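Local coordinates for 34L protein (Yaba-like disease virus, PDB 1SFU) that probably binds Z-RNA and double-stranded RNA to blunt host antiviral responses, its N-terminal Z-alpha domain being seen here on left-handed Z-DNA, at residues Q48-L53 with P67-N72. Residues are numbered along the deposited sequence; the frame is centred on the assembly and turned at random.
Sequences QQLYKL and PKWFKN. With nucleotides of chain A.
Trp69 sends its indole edge into one face of the Tyr51 ring, joining the recognition helix (43-55) of this winged helix-turn-helix Z-alpha domain to strand 68-71 of the beta wing. Ring planes at 86°, centroids (Tyr51 ring to Trp69 six-membered ring) 4.7 Å apart, and Trp69 CH2 over the Tyr51 ring centre, 3.4 Å above its plane, together give a T-shaped stack. Packing is tight here: Leu50 CD1 covers one face of the indole, 3.7 Å from the centroid of the Trp69 five-membered ring and 10° off its normal, a CH-pi contact. Leu50 also reaches Val17 and Leu35. With CG anti to its carbonyl carbon (chi1 -74°), Tyr51 projects toward the DNA, and its second face receives C8 of DG5 of chain A, 3.6 Å from Tyr51 CE1. Indole and guanine sandwich the phenol and probably restrict its tilt. Pro67 packs loosely, CG 4.1 Å from Tyr51 OH, with only 13 Å² buried by the helix segment. As a separate grip, one turn earlier and away from the wing segment, extended Gln48 donates from NE2 to OP1 of DC6 of chain A. In its ring plane, Tyr51 OH donates to OP1 of DC4 of chain A at 2.6 Å.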
loop_
_atom_site.group_PDB
_atom_site.type_symbol
_atom_site.label_atom_id
_atom_site.label_comp_id
_atom_site.label_asym_id
_atom_site.label_seq_id
_atom_site.Cartn_x
_atom_site.Cartn_y
_atom_site.Cartn_z
ATOM N N GLN C 48 -8.426 -6.568 3.590
ATOM C CA GLN C 48 -8.740 -7.068 2.260
ATOM C C GLN C 48 -10.233 -7.381 2.158
ATOM O O GLN C 48 -10.851 -7.151 1.124
ATOM C CB GLN C 48 -7.924 -8.329 1.952
ATOM C CG GLN C 48 -6.441 -8.075 1.725
ATOM C CD GLN C 48 -5.677 -9.359 1.469
ATOM O OE1 GLN C 48 -5.753 -10.299 2.256
ATOM N NE2 GLN C 48 -4.937 -9.404 0.364
ATOM N N GLN C 49 -10.809 -7.901 3.239
ATOM C CA GLN C 49 -12.229 -8.235 3.247
ATOM C C GLN C 49 -13.132 -7.025 3.509
ATOM O O GLN C 49 -14.196 -6.892 2.897
ATOM C CB GLN C 49 -12.504 -9.329 4.280
ATOM C CG GLN C 49 -11.733 -10.614 4.010
ATOM C CD GLN C 49 -11.711 -10.982 2.530
ATOM O OE1 GLN C 49 -12.751 -11.058 1.878
ATOM N NE2 GLN C 49 -10.516 -11.212 1.996
ATOM N N LEU C 50 -12.710 -6.145 4.412
ATOM C CA LEU C 50 -13.492 -4.957 4.727
ATOM C C LEU C 50 -13.744 -4.099 3.494
ATOM O O LEU C 50 -14.860 -3.632 3.282
ATOM C CB LEU C 50 -12.796 -4.122 5.800
ATOM C CG LEU C 50 -12.936 -4.605 7.241
ATOM C CD1 LEU C 50 -12.042 -3.769 8.147
ATOM C CD2 LEU C 50 -14.388 -4.498 7.682
ATOM N N TYR C 51 -12.719 -3.893 2.673
ATOM C CA TYR C 51 -12.911 -3.082 1.476
ATOM C C TYR C 51 -13.753 -3.805 0.429
ATOM O O TYR C 51 -14.484 -3.168 -0.319
ATOM C CB TYR C 51 -11.563 -2.636 0.894
ATOM C CG TYR C 51 -10.928 -1.539 1.721
ATOM C CD1 TYR C 51 -9.977 -1.827 2.703
ATOM C CD2 TYR C 51 -11.329 -0.217 1.564
ATOM C CE1 TYR C 51 -9.444 -0.808 3.513
ATOM C CE2 TYR C 51 -10.813 0.803 2.360
ATOM C CZ TYR C 51 -9.874 0.507 3.330
ATOM O OH TYR C 51 -9.387 1.529 4.120
ATOM N N LYS C 52 -13.658 -5.129 0.383
ATOM C CA LYS C 52 -14.463 -5.911 -0.559
ATOM C C LYS C 52 -15.920 -5.831 -0.092
ATOM O O LYS C 52 -16.847 -5.700 -0.891
ATOM C CB LYS C 52 -14.009 -7.374 -0.577
ATOM C CG LYS C 52 -12.642 -7.627 -1.208
ATOM C CD LYS C 52 -12.180 -9.068 -0.941
ATOM C CE LYS C 52 -10.823 -9.382 -1.558
ATOM N NZ LYS C 52 -10.889 -9.474 -3.043
ATOM N N LEU C 53 -16.107 -5.893 1.219
ATOM C CA LEU C 53 -17.431 -5.829 1.805
ATOM C C LEU C 53 -18.065 -4.457 1.564
ATOM O O LEU C 53 -19.283 -4.347 1.402
ATOM C CB LEU C 53 -17.339 -6.120 3.299
ATOM C CG LEU C 53 -18.628 -6.401 4.064
ATOM C CD1 LEU C 53 -19.329 -7.638 3.493
ATOM C CD2 LEU C 53 -18.279 -6.616 5.533
ATOM N N PRO C 67 -9.235 4.215 9.736
ATOM C CA PRO C 67 -10.621 4.206 9.254
ATOM C C PRO C 67 -11.582 3.486 10.194
ATOM O O PRO C 67 -11.232 2.479 10.808
ATOM C CB PRO C 67 -10.514 3.503 7.904
ATOM C CG PRO C 67 -9.113 3.890 7.439
ATOM C CD PRO C 67 -8.308 3.717 8.703
ATOM N N LYS C 68 -12.792 4.020 10.307
ATOM C CA LYS C 68 -13.830 3.423 11.139
ATOM C C LYS C 68 -14.806 2.726 10.197
ATOM O O LYS C 68 -15.099 3.226 9.112
ATOM C CB LYS C 68 -14.538 4.508 11.954
ATOM C CG LYS C 68 -13.621 5.158 12.983
ATOM C CD LYS C 68 -14.208 6.435 13.585
ATOM C CE LYS C 68 -13.209 7.072 14.554
ATOM N NZ LYS C 68 -13.545 8.467 14.956
ATOM N N TRP C 69 -15.296 1.564 10.603
ATOM C CA TRP C 69 -16.209 0.805 9.768
ATOM C C TRP C 69 -17.590 0.643 10.400
ATOM O O TRP C 69 -17.720 0.121 11.517
ATOM C CB TRP C 69 -15.587 -0.560 9.459
ATOM C CG TRP C 69 -14.283 -0.441 8.719
ATOM C CD1 TRP C 69 -13.055 -0.175 9.254
ATOM C CD2 TRP C 69 -14.092 -0.527 7.300
ATOM N NE1 TRP C 69 -12.108 -0.090 8.255
ATOM C CE2 TRP C 69 -12.720 -0.301 7.046
ATOM C CE3 TRP C 69 -14.948 -0.773 6.218
ATOM C CZ2 TRP C 69 -12.183 -0.311 5.752
ATOM C CZ3 TRP C 69 -14.414 -0.786 4.927
ATOM C CH2 TRP C 69 -13.045 -0.556 4.708
ATOM N N PHE C 70 -18.606 1.106 9.669
ATOM C CA PHE C 70 -20.006 1.053 10.103
ATOM C C PHE C 70 -20.820 0.053 9.285
ATOM O O PHE C 70 -20.559 -0.154 8.095
ATOM C CB PHE C 70 -20.695 2.415 9.926
ATOM C CG PHE C 70 -20.103 3.524 10.737
ATOM C CD1 PHE C 70 -18.875 4.084 10.394
ATOM C CD2 PHE C 70 -20.792 4.037 11.837
ATOM C CE1 PHE C 70 -18.339 5.141 11.132
ATOM C CE2 PHE C 70 -20.261 5.096 12.583
ATOM C CZ PHE C 70 -19.033 5.646 12.226
ATOM N N LYS C 71 -21.816 -0.551 9.921
ATOM C CA LYS C 71 -22.702 -1.474 9.226
ATOM C C LYS C 71 -23.615 -0.580 8.387
ATOM O O LYS C 71 -24.001 0.491 8.838
ATOM C CB LYS C 71 -23.545 -2.266 10.228
ATOM C CG LYS C 71 -24.616 -3.128 9.577
ATOM C CD LYS C 71 -25.425 -3.921 10.603
ATOM C CE LYS C 71 -26.160 -3.004 11.570
ATOM N NZ LYS C 71 -27.006 -3.773 12.526
ATOM N N ASN C 72 -23.944 -0.998 7.171
ATOM C CA ASN C 72 -24.825 -0.197 6.320
ATOM C C ASN C 72 -26.120 0.016 7.107
ATOM O O ASN C 72 -26.739 -0.954 7.535
ATOM C CB ASN C 72 -25.122 -0.948 5.020
ATOM C CG ASN C 72 -25.797 -0.074 3.979
ATOM O OD1 ASN C 72 -25.208 0.254 2.947
ATOM N ND2 ASN C 72 -27.037 0.313 4.248
ATOM P P DG A 5 -3.320 -3.489 4.596
ATOM O OP1 DG A 5 -3.876 -3.276 5.950
ATOM O OP2 DG A 5 -2.291 -4.539 4.372
ATOM O "O5'" DG A 5 -4.542 -3.777 3.620
ATOM C "C5'" DG A 5 -4.316 -3.902 2.220
ATOM C "C4'" DG A 5 -5.627 -4.034 1.479
ATOM O "O4'" DG A 5 -6.434 -2.865 1.737
ATOM C "C3'" DG A 5 -5.455 -4.095 -0.032
ATOM O "O3'" DG A 5 -5.591 -5.456 -0.449
ATOM C "C2'" DG A 5 -6.699 -3.393 -0.556
ATOM C "C1'" DG A 5 -7.139 -2.474 0.573
ATOM N N9 DG A 5 -6.884 -1.050 0.366
ATOM C C8 DG A 5 -7.806 -0.037 0.454
ATOM N N7 DG A 5 -7.288 1.147 0.272
ATOM C C5 DG A 5 -5.941 0.905 0.038
ATOM C C6 DG A 5 -4.877 1.814 -0.212
ATOM O O6 DG A 5 -4.919 3.053 -0.261
ATOM N N1 DG A 5 -3.668 1.148 -0.404
ATOM C C2 DG A 5 -3.502 -0.216 -0.346
ATOM N N2 DG A 5 -2.249 -0.662 -0.550
ATOM N N3 DG A 5 -4.486 -1.074 -0.104
ATOM C C4 DG A 5 -5.672 -0.447 0.076
ATOM P P DC A 4 -6.155 1.342 6.002
ATOM O OP1 DC A 4 -7.591 0.973 5.890
ATOM O OP2 DC A 4 -5.300 0.645 6.984
ATOM O "O5'" DC A 4 -5.453 1.246 4.575
ATOM C "C5'" DC A 4 -5.681 0.142 3.711
ATOM C "C4'" DC A 4 -4.364 -0.451 3.263
ATOM O "O4'" DC A 4 -3.624 0.517 2.472
ATOM C "C3'" DC A 4 -3.432 -0.873 4.401
ATOM O "O3'" DC A 4 -2.753 -2.089 4.060
ATOM C "C2'" DC A 4 -2.412 0.249 4.454
ATOM C "C1'" DC A 4 -2.302 0.630 2.989
ATOM N N1 DC A 4 -1.842 2.010 2.776
ATOM C C2 DC A 4 -0.511 2.222 2.440
ATOM O O2 DC A 4 0.232 1.241 2.327
ATOM N N3 DC A 4 -0.063 3.489 2.249
ATOM C C4 DC A 4 -0.901 4.519 2.388
ATOM N N4 DC A 4 -0.418 5.761 2.197
ATOM C C5 DC A 4 -2.273 4.330 2.728
ATOM C C6 DC A 4 -2.698 3.068 2.911
ATOM P P DC A 6 -4.462 -6.110 -1.387
ATOM O OP1 DC A 6 -4.849 -7.530 -1.638
ATOM O OP2 DC A 6 -3.134 -5.814 -0.796
ATOM O "O5'" DC A 6 -4.594 -5.285 -2.745
ATOM C "C5'" DC A 6 -4.095 -5.810 -3.974
ATOM C "C4'" DC A 6 -3.056 -4.879 -4.559
ATOM O "O4'" DC A 6 -3.674 -3.621 -4.917
ATOM C "C3'" DC A 6 -1.896 -4.531 -3.620
ATOM O "O3'" DC A 6 -0.676 -4.460 -4.360
ATOM C "C2'" DC A 6 -2.247 -3.140 -3.135
ATOM C "C1'" DC A 6 -2.914 -2.560 -4.368
ATOM N N1 DC A 6 -3.823 -1.444 -4.087
ATOM C C2 DC A 6 -3.345 -0.136 -4.247
ATOM O O2 DC A 6 -2.186 0.033 -4.646
ATOM N N3 DC A 6 -4.155 0.901 -3.963
ATOM C C4 DC A 6 -5.399 0.676 -3.533
ATOM N N4 DC A 6 -6.159 1.735 -3.237
ATOM C C5 DC A 6 -5.917 -0.646 -3.379
ATOM C C6 DC A 6 -5.103 -1.666 -3.667
#